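Long-range contact in MGS-MChE2 (Uncultured bacterium, PDB 5JD6), which probably hydrolyses carboxylic esters, as an esterase of the alpha/beta hydrolase fold that came from a lagoon-sediment metagenome: residues 24-28 with 52-57. Sequence-based numbering, arbitrary orientation.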
loop_
_atom_site.group_PDB
_atom_site.type_symbol
_atom_site.label_atom_id
_atom_site.label_comp_id
_atom_site.label_asym_id
_atom_site.label_seq_id
_atom_site.Cartn_x
_atom_site.Cartn_y
_atom_site.Cartn_z
ATOM N N ILE A 24 -0.947 -6.519 0.860
ATOM C CA ILE A 24 0.074 -5.497 0.679
ATOM C C ILE A 24 0.044 -4.887 -0.719
ATOM O O ILE A 24 0.086 -5.602 -1.718
ATOM C CB ILE A 24 1.476 -6.076 0.940
ATOM C CG1 ILE A 24 1.665 -6.357 2.430
ATOM C CG2 ILE A 24 2.547 -5.127 0.440
ATOM C CD1 ILE A 24 3.024 -6.922 2.773
ATOM N N LEU A 25 -0.023 -3.560 -0.782
ATOM C CA LEU A 25 0.010 -2.852 -2.056
ATOM C C LEU A 25 1.291 -2.040 -2.204
ATOM O O LEU A 25 1.473 -1.023 -1.534
ATOM C CB LEU A 25 -1.204 -1.936 -2.192
ATOM C CG LEU A 25 -2.569 -2.618 -2.244
ATOM C CD1 LEU A 25 -3.669 -1.577 -2.354
ATOM C CD2 LEU A 25 -2.629 -3.593 -3.406
ATOM N N HIS A 26 2.178 -2.495 -3.083
ATOM C CA HIS A 26 3.420 -1.781 -3.352
ATOM C C HIS A 26 3.199 -0.719 -4.427
ATOM O O HIS A 26 2.161 -0.703 -5.089
ATOM C CB HIS A 26 4.520 -2.755 -3.777
ATOM C CG HIS A 26 4.304 -3.356 -5.132
ATOM N ND1 HIS A 26 5.159 -3.130 -6.188
ATOM C CD2 HIS A 26 3.330 -4.169 -5.600
ATOM C CE1 HIS A 26 4.721 -3.782 -7.252
ATOM N NE2 HIS A 26 3.613 -4.419 -6.923
ATOM N N GLY A 27 4.176 0.166 -4.600
ATOM C CA GLY A 27 4.059 1.249 -5.559
ATOM C C GLY A 27 4.556 0.891 -6.948
ATOM O O GLY A 27 4.577 -0.279 -7.328
ATOM N N LEU A 28 4.952 1.908 -7.708
ATOM C CA LEU A 28 5.469 1.712 -9.059
ATOM C C LEU A 28 6.919 1.239 -9.036
ATOM O O LEU A 28 7.300 0.337 -9.781
ATOM C CB LEU A 28 5.357 3.005 -9.871
ATOM C CG LEU A 28 3.949 3.538 -10.142
ATOM C CD1 LEU A 28 4.014 4.882 -10.849
ATOM C CD2 LEU A 28 3.149 2.537 -10.962
ATOM N N PRO A 52 -0.405 -8.977 -3.933
ATOM C CA PRO A 52 -0.905 -9.064 -5.308
ATOM C C PRO A 52 -0.199 -8.100 -6.250
ATOM O O PRO A 52 0.149 -6.989 -5.847
ATOM C CB PRO A 52 -2.379 -8.695 -5.162
ATOM C CG PRO A 52 -2.403 -7.767 -4.000
ATOM C CD PRO A 52 -1.345 -8.266 -3.050
ATOM N N GLU A 53 0.013 -8.523 -7.491
ATOM C CA GLU A 53 0.593 -7.639 -8.492
ATOM C C GLU A 53 -0.497 -6.921 -9.268
ATOM O O GLU A 53 -1.216 -7.524 -10.064
ATOM C CB GLU A 53 1.508 -8.415 -9.440
ATOM C CG GLU A 53 2.643 -9.086 -8.706
ATOM C CD GLU A 53 3.377 -8.111 -7.805
ATOM O OE1 GLU A 53 3.819 -7.049 -8.296
ATOM O OE2 GLU A 53 3.471 -8.393 -6.594
ATOM N N LEU A 54 -0.617 -5.624 -9.012
ATOM C CA LEU A 54 -1.622 -4.802 -9.662
ATOM C C LEU A 54 -1.278 -4.595 -11.133
ATOM O O LEU A 54 -0.104 -4.569 -11.504
ATOM C CB LEU A 54 -1.753 -3.456 -8.946
ATOM C CG LEU A 54 -2.085 -3.541 -7.454
ATOM C CD1 LEU A 54 -2.295 -2.151 -6.872
ATOM C CD2 LEU A 54 -3.304 -4.420 -7.219
ATOM N N PRO A 55 -2.308 -4.466 -11.981
ATOM C CA PRO A 55 -2.121 -4.220 -13.413
ATOM C C PRO A 55 -1.839 -2.750 -13.716
ATOM O O PRO A 55 -2.621 -2.115 -14.424
ATOM C CB PRO A 55 -3.459 -4.652 -14.011
ATOM C CG PRO A 55 -4.442 -4.373 -12.931
ATOM C CD PRO A 55 -3.728 -4.660 -11.637
ATOM N N LEU A 56 -0.736 -2.226 -13.188
ATOM C CA LEU A 56 -0.395 -0.816 -13.359
ATOM C C LEU A 56 -0.223 -0.435 -14.828
ATOM O O LEU A 56 -0.718 0.602 -15.266
ATOM C CB LEU A 56 0.885 -0.467 -12.590
ATOM C CG LEU A 56 0.856 -0.448 -11.057
ATOM C CD1 LEU A 56 -0.489 0.048 -10.540
ATOM C CD2 LEU A 56 1.175 -1.818 -10.484
ATOM N N TYR A 57 0.473 -1.280 -15.584
ATOM C CA TYR A 57 0.815 -0.957 -16.967
ATOM C C TYR A 57 0.209 -1.915 -17.985
ATOM O O TYR A 57 0.701 -2.018 -19.109
ATOM C CB TYR A 57 2.333 -0.944 -17.148
ATOM C CG TYR A 57 3.069 0.011 -16.241
ATOM C CD1 TYR A 57 2.871 1.383 -16.339
ATOM C CD2 TYR A 57 3.975 -0.457 -15.299
ATOM C CE1 TYR A 57 3.551 2.262 -15.517
ATOM C CE2 TYR A 57 4.658 0.415 -14.471
ATOM C CZ TYR A 57 4.442 1.773 -14.585
ATOM O OH TYR A 57 5.118 2.648 -13.766
#
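In this alpha/beta hydrolase, the parallel strands 20-25 and 47-52 lie side by side in the central sheet, and the contact forms where the chain leaves both at their C-terminal ends. Residues 26-28, His-Gly-Leu, probably occupy the position of the oxyanion-hole loop, as in relatives of this fold. Residues 24-28 and 52-57 run on in nearly the same direction. At the sheet end, the Pro52 ring sits against the backbone, its CD 3.3 Å from Ile24 O; proline has no N-H to offer this carbonyl, so the approach is a close van der Waals one. Leu25 CD2 lies 4.2 Å from Pro52 CG and fits against the fork of Leu54, 3.8 Å from its CD1, the two leucine side chains crossing at about a right angle. Branched leucines suit this buried layer, where Leu25 also meets Leu73 of helix 66-80 and Ile96 of helix 92-103.

His26 supplies the polar link. With chi1 at 70°, its CG is lodged between the backbone N and the carbonyl carbon, and the imidazole meets Glu53, whose chain bends at chi2. His26 NE2 donates to Glu53 OE1 over 3.0 Å. The bond is weak, bent to 122° at the hydrogen. Ring and carboxylate planes are 38° apart. Pro52 O lies near the edge of the same ring.

Farther along, Leu28 CD2 touches both Leu56 CG, at 3.8 Å, and the phenol end of Tyr57, whose OH lies 3.4 Å away; the Leu28 and Tyr57 side chains cross nearly perpendicularly. The Leu28 side chain comes close to, but does not reach, the probable Ser91-His231-Asp203 triad. The chemistry is thus mainly apolar, leucines against leucine, proline and tyrosine, to which the weak His26-Glu53 hydrogen bond adds one polar tie.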